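Local coordinates for protein putative enoyl-CoA hydratase (Streptomyces coelicolor A3, PDB 3G64) that probably acts on acyl-CoA thioesters as an enoyl-CoA hydratase with the crotonase fold, at residues T29-R34 / A68-G73; R63-A68 / F114-A119; A118-V123 / R138-S143. All coordinates share one frame; numbering follows the deposited sequence.

Contact 1: T29-R34 / A68-G73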
loop_
_atom_site.group_PDB
_atom_site.type_symbol
_atom_site.label_atom_id
_atom_site.label_comp_id
_atom_site.label_asym_id
_atom_site.label_seq_id
_atom_site.Cartn_x
_atom_site.Cartn_y
_atom_site.Cartn_z
ATOM N N THR A 29 26.117 8.570 -13.632
ATOM C CA THR A 29 25.487 9.769 -13.098
ATOM C C THR A 29 24.842 10.541 -14.233
ATOM O O THR A 29 25.496 10.880 -15.220
ATOM C CB THR A 29 26.499 10.677 -12.360
ATOM O OG1 THR A 29 27.179 9.901 -11.368
ATOM C CG2 THR A 29 25.770 11.825 -11.679
ATOM N N VAL A 30 23.539 10.775 -14.113
ATOM C CA VAL A 30 22.799 11.513 -15.125
ATOM C C VAL A 30 22.413 12.823 -14.467
ATOM O O VAL A 30 21.619 12.856 -13.516
ATOM C CB VAL A 30 21.534 10.744 -15.605
ATOM C CG1 VAL A 30 20.759 11.551 -16.670
ATOM C CG2 VAL A 30 21.919 9.355 -16.164
ATOM N N THR A 31 23.010 13.912 -14.926
ATOM C CA THR A 31 22.639 15.199 -14.393
ATOM C C THR A 31 21.770 15.940 -15.394
ATOM O O THR A 31 22.187 16.174 -16.538
ATOM C CB THR A 31 23.878 16.030 -14.070
ATOM O OG1 THR A 31 24.789 15.239 -13.281
ATOM C CG2 THR A 31 23.461 17.280 -13.323
ATOM N N LEU A 32 20.560 16.298 -14.965
ATOM C CA LEU A 32 19.660 17.081 -15.811
ATOM C C LEU A 32 20.318 18.386 -16.257
ATOM O O LEU A 32 21.051 19.025 -15.503
ATOM C CB LEU A 32 18.366 17.372 -15.080
ATOM C CG LEU A 32 17.645 16.094 -14.663
ATOM C CD1 LEU A 32 16.441 16.449 -13.831
ATOM C CD2 LEU A 32 17.239 15.266 -15.927
ATOM N N ALA A 33 20.046 18.763 -17.499
ATOM C CA ALA A 33 20.546 20.008 -18.060
ATOM C C ALA A 33 19.651 21.224 -17.705
ATOM O O ALA A 33 18.439 21.078 -17.432
ATOM C CB ALA A 33 20.690 19.858 -19.580
ATOM N N ARG A 34 20.265 22.409 -17.706
ATOM C CA ARG A 34 19.562 23.708 -17.597
ATOM C C ARG A 34 19.267 24.205 -16.201
ATOM O O ARG A 34 18.114 24.455 -15.868
ATOM C CB ARG A 34 18.259 23.714 -18.403
ATOM C CG ARG A 34 18.446 23.339 -19.854
ATOM C CD ARG A 34 17.146 22.821 -20.442
ATOM N NE ARG A 34 16.598 23.709 -21.455
ATOM C CZ ARG A 34 15.329 24.124 -21.503
ATOM N NH1 ARG A 34 14.431 23.736 -20.586
ATOM N NH2 ARG A 34 14.959 24.926 -22.498
ATOM N N ALA A 68 20.467 13.357 -10.973
ATOM C CA ALA A 68 20.748 14.596 -10.244
ATOM C C ALA A 68 20.361 15.834 -11.052
ATOM O O ALA A 68 20.125 15.743 -12.255
ATOM C CB ALA A 68 22.199 14.649 -9.867
ATOM N N GLY A 69 20.299 16.978 -10.372
ATOM C CA GLY A 69 20.049 18.273 -10.993
ATOM C C GLY A 69 20.954 19.348 -10.380
ATOM O O GLY A 69 21.121 19.391 -9.164
ATOM N N GLU A 70 21.548 20.206 -11.201
ATOM C CA GLU A 70 22.362 21.303 -10.646
ATOM C C GLU A 70 21.559 22.588 -10.488
ATOM O O GLU A 70 20.448 22.702 -11.023
ATOM C CB GLU A 70 23.622 21.537 -11.475
ATOM C CG GLU A 70 24.707 20.533 -11.148
ATOM C CD GLU A 70 25.865 20.545 -12.133
ATOM O OE1 GLU A 70 25.827 21.336 -13.107
ATOM O OE2 GLU A 70 26.808 19.746 -11.927
ATOM N N GLY A 71 22.111 23.545 -9.741
ATOM C CA GLY A 71 21.446 24.813 -9.517
ATOM C C GLY A 71 20.630 24.841 -8.241
ATOM O O GLY A 71 20.936 24.147 -7.289
ATOM N N ARG A 72 19.576 25.646 -8.240
ATOM C CA ARG A 72 18.763 25.876 -7.045
ATOM C C ARG A 72 17.800 24.726 -6.698
ATOM O O ARG A 72 17.180 24.733 -5.636
ATOM C CB ARG A 72 17.940 27.166 -7.206
ATOM C CG ARG A 72 18.776 28.435 -7.468
ATOM C CD ARG A 72 17.886 29.658 -7.777
ATOM N NE ARG A 72 17.041 29.479 -8.962
ATOM C CZ ARG A 72 17.367 29.864 -10.196
ATOM N NH1 ARG A 72 18.527 30.465 -10.435
ATOM N NH2 ARG A 72 16.530 29.651 -11.200
ATOM N N GLY A 73 17.637 23.764 -7.598
ATOM C CA GLY A 73 16.759 22.648 -7.306
ATOM C C GLY A 73 16.874 21.468 -8.256
ATOM O O GLY A 73 17.544 21.511 -9.289
HETATM O O HOH W 1 21.482 20.766 -13.738
#
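Ala-68 is held at both its N-H and its C=O by the strand that carries Thr-31. Ala-68 N reaches Val-30 O at 2.8 Å, and Ala-68 O takes Leu-32 N at 2.8 Å. The second donor stands 22° off the carbonyl plane. Two bonds to residues flanking Thr-31 are the signature of a parallel bridge, here with Thr-31 as the partner of Ala-68. Thr-31 adds a CA-H...O contact, with Thr-31 CA 3.3 Å from Ala-68 O. Thr-31 CG2 lies anti to the backbone N, which lays the methyl alongside the other strand, 3.8 Å from Ala-68 O. Thr-31 CG2 also meets Glu-70 CG at 4.1 Å. On the other face Leu-32 CG comes to 3.5 Å from Ala-68 O, so apolar groups flank this carbonyl. Beyond Gly-69 the two strands part. A water lies there between Leu-32 O and Glu-70 N, accepting from Glu-70 N at 2.6 Å. Glu-70 extends past Thr-31, and its carboxylate forms a salt bridge with Arg-20. Glu-70 O is bonded by Asn-39 ND2, which ties the start of the loop to the chain beyond Arg-34. The contact joins the two strands of a beta-alpha-beta unit: strand 27-32, helix 43-58 and strand 64-69. Strand 19-24 runs antiparallel on the far edge of 27-32, and strand 116-120 lies on the other side of 64-69.

Contact 2: R63-A68 / F114-A119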
loop_
_atom_site.group_PDB
_atom_site.type_symbol
_atom_site.label_atom_id
_atom_site.label_comp_id
_atom_site.label_asym_id
_atom_site.label_seq_id
_atom_site.Cartn_x
_atom_site.Cartn_y
_atom_site.Cartn_z
ATOM N N ARG A 63 25.924 -0.642 -12.681
ATOM C CA ARG A 63 25.410 -1.353 -11.527
ATOM C C ARG A 63 24.633 -0.420 -10.622
ATOM O O ARG A 63 24.063 -0.860 -9.639
ATOM C CB ARG A 63 26.561 -2.037 -10.748
ATOM C CG ARG A 63 27.365 -3.032 -11.588
ATOM C CD ARG A 63 28.401 -3.869 -10.793
ATOM N NE ARG A 63 29.405 -3.096 -10.052
ATOM C CZ ARG A 63 30.492 -2.522 -10.578
ATOM N NH1 ARG A 63 30.746 -2.598 -11.877
ATOM N NH2 ARG A 63 31.329 -1.854 -9.792
ATOM N N ALA A 64 24.604 0.869 -10.959
ATOM C CA ALA A 64 23.806 1.853 -10.222
ATOM C C ALA A 64 23.727 3.128 -11.032
ATOM O O ALA A 64 24.643 3.462 -11.798
ATOM C CB ALA A 64 24.416 2.164 -8.848
ATOM N N LEU A 65 22.644 3.866 -10.847
ATOM C CA LEU A 65 22.500 5.136 -11.536
ATOM C C LEU A 65 21.978 6.202 -10.581
ATOM O O LEU A 65 20.998 5.993 -9.837
ATOM C CB LEU A 65 21.594 4.970 -12.777
ATOM C CG LEU A 65 21.368 6.231 -13.635
ATOM C CD1 LEU A 65 21.050 5.848 -15.077
ATOM C CD2 LEU A 65 20.267 7.097 -13.060
ATOM N N VAL A 66 22.656 7.339 -10.593
ATOM C CA VAL A 66 22.240 8.519 -9.843
ATOM C C VAL A 66 21.617 9.512 -10.804
ATOM O O VAL A 66 22.186 9.827 -11.864
ATOM C CB VAL A 66 23.427 9.194 -9.135
ATOM C CG1 VAL A 66 22.974 10.481 -8.427
ATOM C CG2 VAL A 66 24.092 8.226 -8.146
ATOM N N LEU A 67 20.433 9.990 -10.446
ATOM C CA LEU A 67 19.766 11.032 -11.208
ATOM C C LEU A 67 19.873 12.333 -10.390
ATOM O O LEU A 67 19.433 12.402 -9.254
ATOM C CB LEU A 67 18.297 10.634 -11.452
ATOM C CG LEU A 67 17.345 11.567 -12.232
ATOM C CD1 LEU A 67 17.927 11.950 -13.581
ATOM C CD2 LEU A 67 15.932 10.924 -12.431
ATOM N N ALA A 68 20.467 13.357 -10.973
ATOM C CA ALA A 68 20.748 14.596 -10.244
ATOM C C ALA A 68 20.361 15.834 -11.052
ATOM O O ALA A 68 20.125 15.743 -12.255
ATOM C CB ALA A 68 22.199 14.649 -9.867
ATOM N N PHE A 114 19.174 -2.191 -12.580
ATOM C CA PHE A 114 20.100 -1.599 -11.610
ATOM C C PHE A 114 19.305 -0.588 -10.837
ATOM O O PHE A 114 18.338 -0.030 -11.356
ATOM C CB PHE A 114 21.308 -0.909 -12.269
ATOM C CG PHE A 114 20.968 -0.085 -13.489
ATOM C CD1 PHE A 114 20.496 1.216 -13.362
ATOM C CD2 PHE A 114 21.129 -0.619 -14.769
ATOM C CE1 PHE A 114 20.173 1.974 -14.495
ATOM C CE2 PHE A 114 20.816 0.114 -15.902
ATOM C CZ PHE A 114 20.330 1.426 -15.768
ATOM N N PRO A 115 19.706 -0.349 -9.586
ATOM C CA PRO A 115 19.060 0.642 -8.727
ATOM C C PRO A 115 19.272 2.063 -9.251
ATOM O O PRO A 115 20.355 2.429 -9.744
ATOM C CB PRO A 115 19.786 0.497 -7.362
ATOM C CG PRO A 115 20.884 -0.484 -7.569
ATOM C CD PRO A 115 20.856 -1.026 -8.957
ATOM N N VAL A 116 18.222 2.857 -9.126
ATOM C CA VAL A 116 18.271 4.252 -9.515
ATOM C C VAL A 116 18.099 5.079 -8.255
ATOM O O VAL A 116 17.211 4.795 -7.436
ATOM C CB VAL A 116 17.150 4.555 -10.542
ATOM C CG1 VAL A 116 17.038 6.066 -10.804
ATOM C CG2 VAL A 116 17.418 3.773 -11.833
ATOM N N ILE A 117 18.959 6.082 -8.086
ATOM C CA ILE A 117 18.952 6.918 -6.894
ATOM C C ILE A 117 18.727 8.384 -7.301
ATOM O O ILE A 117 19.459 8.922 -8.135
ATOM C CB ILE A 117 20.325 6.789 -6.177
ATOM C CG1 ILE A 117 20.569 5.321 -5.810
ATOM C CG2 ILE A 117 20.438 7.763 -4.984
ATOM C CD1 ILE A 117 22.008 4.923 -5.914
ATOM N N ALA A 118 17.708 9.025 -6.739
ATOM C CA ALA A 118 17.487 10.455 -7.005
ATOM C C ALA A 118 18.119 11.305 -5.913
ATOM O O ALA A 118 17.838 11.113 -4.714
ATOM C CB ALA A 118 15.989 10.765 -7.138
ATOM N N ALA A 119 18.998 12.217 -6.323
ATOM C CA ALA A 119 19.703 13.095 -5.387
ATOM C C ALA A 119 18.901 14.387 -5.314
ATOM O O ALA A 119 18.958 15.205 -6.241
ATOM C CB ALA A 119 21.138 13.382 -5.908
#
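Leu-65 and Leu-67 turn both their N-H and their C=O groups to the strand led in by Phe-114. Leu-65 N gives its proton to Pro-115 O at 2.9 Å, and Leu-65 O accepts from Ile-117 N at 2.7 Å. The ladder goes on with Leu-67 N to Ile-117 O at 2.7 Å, nearly straight, with 171° at the hydrogen. It ends with Ala-119 N to Leu-67 O at 3.0 Å. Val-66 bonds instead to Ala-28 and Val-30 on the other neighbour, and Ala-64 to Ala-28. Val-116 N is taken by Asp-136 OD2, and Phe-114 O by Lys-228 NZ. Pro-115 has no N-H to give; Pro-115 CD rests 3.3 Å from Arg-63 O. This is regular parallel pairing at the middle of the crotonase-type sheet. The Phe-114 CG sits between its backbone N and carbonyl carbon, chi1 42°, which swings the ring toward Leu-65. Phe-114 CE1 lies 3.7 Å from Leu-65 CB, and CD1 of the leucine also meets CE1. Leu-65 CD2 runs beside Val-116 CG1 at 4.1 Å. Helix 43-58 packs on Leu-65 and Phe-114. On the other face Val-66 and Ile-117 meet Ala-213 of helix 205-217.

Contact 3: A118-V123 / R138-S143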
loop_
_atom_site.group_PDB
_atom_site.type_symbol
_atom_site.label_atom_id
_atom_site.label_comp_id
_atom_site.label_asym_id
_atom_site.label_seq_id
_atom_site.Cartn_x
_atom_site.Cartn_y
_atom_site.Cartn_z
ATOM N N ALA A 118 17.708 9.025 -6.739
ATOM C CA ALA A 118 17.487 10.455 -7.005
ATOM C C ALA A 118 18.119 11.305 -5.913
ATOM O O ALA A 118 17.838 11.113 -4.714
ATOM C CB ALA A 118 15.989 10.765 -7.138
ATOM N N ALA A 119 18.998 12.217 -6.323
ATOM C CA ALA A 119 19.703 13.095 -5.387
ATOM C C ALA A 119 18.901 14.387 -5.314
ATOM O O ALA A 119 18.958 15.205 -6.241
ATOM C CB ALA A 119 21.138 13.382 -5.908
ATOM N N LEU A 120 18.136 14.570 -4.242
ATOM C CA LEU A 120 17.128 15.637 -4.210
ATOM C C LEU A 120 17.497 16.829 -3.332
ATOM O O LEU A 120 18.066 16.665 -2.251
ATOM C CB LEU A 120 15.784 15.092 -3.715
ATOM C CG LEU A 120 15.164 13.893 -4.461
ATOM C CD1 LEU A 120 13.894 13.499 -3.747
ATOM C CD2 LEU A 120 14.864 14.299 -5.890
ATOM N N HIS A 121 17.092 18.013 -3.785
ATOM C CA HIS A 121 17.280 19.270 -3.048
ATOM C C HIS A 121 16.383 20.288 -3.752
ATOM O O HIS A 121 16.069 20.117 -4.943
ATOM C CB HIS A 121 18.741 19.724 -3.110
ATOM C CG HIS A 121 19.253 19.892 -4.509
ATOM N ND1 HIS A 121 19.327 21.119 -5.136
ATOM C CD2 HIS A 121 19.682 18.979 -5.416
ATOM C CE1 HIS A 121 19.785 20.956 -6.363
ATOM N NE2 HIS A 121 20.004 19.666 -6.561
ATOM N N GLY A 122 15.955 21.316 -3.016
ATOM C CA GLY A 122 15.041 22.317 -3.530
ATOM C C GLY A 122 13.840 21.667 -4.226
ATOM O O GLY A 122 13.395 20.591 -3.821
ATOM N N VAL A 123 13.327 22.313 -5.275
ATOM C CA VAL A 123 12.067 21.884 -5.885
ATOM C C VAL A 123 12.200 20.608 -6.721
ATOM O O VAL A 123 13.133 20.463 -7.528
ATOM C CB VAL A 123 11.408 23.014 -6.718
ATOM C CG1 VAL A 123 12.377 23.564 -7.705
ATOM C CG2 VAL A 123 10.202 22.497 -7.483
ATOM N N ARG A 138 15.370 7.746 -2.794
ATOM C CA ARG A 138 15.360 9.210 -2.764
ATOM C C ARG A 138 16.249 9.702 -1.600
ATOM O O ARG A 138 15.911 9.561 -0.414
ATOM C CB ARG A 138 13.936 9.763 -2.638
ATOM C CG ARG A 138 13.087 9.656 -3.958
ATOM C CD ARG A 138 11.572 9.583 -3.680
ATOM N NE ARG A 138 11.283 8.357 -2.949
ATOM C CZ ARG A 138 11.286 7.137 -3.495
ATOM N NH1 ARG A 138 11.070 6.076 -2.732
ATOM N NH2 ARG A 138 11.500 6.967 -4.800
ATOM N N VAL A 139 17.397 10.253 -1.959
ATOM C CA VAL A 139 18.355 10.811 -0.990
ATOM C C VAL A 139 18.200 12.328 -1.029
ATOM O O VAL A 139 18.511 12.967 -2.026
ATOM C CB VAL A 139 19.776 10.356 -1.356
ATOM C CG1 VAL A 139 20.821 11.024 -0.484
ATOM C CG2 VAL A 139 19.865 8.803 -1.270
ATOM N N ALA A 140 17.690 12.900 0.057
ATOM C CA ALA A 140 17.151 14.245 0.034
ATOM C C ALA A 140 17.759 15.095 1.124
ATOM O O ALA A 140 17.899 14.620 2.263
ATOM C CB ALA A 140 15.635 14.184 0.250
ATOM N N ASP A 141 18.073 16.348 0.800
ATOM C CA ASP A 141 18.490 17.304 1.835
ATOM C C ASP A 141 17.261 18.049 2.345
ATOM O O ASP A 141 16.168 17.883 1.787
ATOM C CB ASP A 141 19.698 18.183 1.410
ATOM C CG ASP A 141 19.310 19.515 0.765
ATOM O OD1 ASP A 141 20.248 20.235 0.323
ATOM O OD2 ASP A 141 18.108 19.851 0.688
ATOM N N PRO A 142 17.409 18.798 3.449
ATOM C CA PRO A 142 16.261 19.409 4.129
ATOM C C PRO A 142 15.555 20.468 3.322
ATOM O O PRO A 142 14.450 20.850 3.729
ATOM C CB PRO A 142 16.899 20.078 5.372
ATOM C CG PRO A 142 18.112 19.258 5.654
ATOM C CD PRO A 142 18.632 18.832 4.280
ATOM N N SER A 143 16.177 20.985 2.257
ATOM C CA SER A 143 15.524 21.989 1.406
ATOM C C SER A 143 14.538 21.346 0.374
ATOM O O SER A 143 13.864 22.039 -0.420
ATOM C CB SER A 143 16.590 22.808 0.671
ATOM O OG SER A 143 17.191 22.032 -0.375
#
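Leu-120 lies alongside the aliphatic part of Arg-138, with Leu-120 CD1 3.9 Å from Arg-138 CB and as close to CG. The arginine chain then bends at chi3, -64°, and leads its guanidinium away to the carbonyls of Leu-195, Ala-135 and Ala-132. Leu-120 CB also touches Ala-140 CB at 4.1 Å. The backbones pair in parallel: Val-139 N to Ala-118 O, Leu-120 N to Val-139 O at 2.8 Å, and Asp-141 N to Leu-120 O at 3.1 Å. Strands 116-120 and 137-140 are neighbours in the large sheet of the crotonase fold; strand 123-125 and helix 127-134 lie between them in sequence. Past the strand end Asp-141 forms an Asx turn. Asp-141 OD2 accepts Ser-143 N at 2.7 Å, met from above the carboxylate plane, and takes Ser-143 OG at 2.6 Å on its syn lone pair. Ser-143 OG in turn accepts from Gly-122 N at 3.0 Å, so the turn is tied to the 118-123 segment. An alanine in place of Asp-141 removes the acceptor shared by Ser-143 N and OG, and the hydroxyl would probably be set free to turn off Gly-122 N. Asp-141 OD1 is bonded by Gly-203 N and by a glycerol, probably from the crystallisation liquor. His-121 CB sits 3.8 Å from Asp-141 OD1, while the ring leads away and NE2 bonds Gly-69 O.

All three contacts lie in one mixed sheet and join successive pairs of its strands: 27-32 with 64-69, 64-69 with 116-120, and 116-120 with 137-140. Contacts 1 and 2 share Ala-68, and contacts 2 and 3 share Ala-118 and Ala-119. Centres lie about 13 Å apart for contacts 1 and 2, about 13 Å for contacts 2 and 3, and about 11 Å for contacts 1 and 3. Along the chain, the segments of contacts 1 and 2 alternate, and contact 1 closes before contact 3 begins on the stretch ending contact 2. The His-121 side chain joins contacts 1 and 3. In crotonase relatives, loops following such strands build the acyl-CoA site; a similar role is likely here.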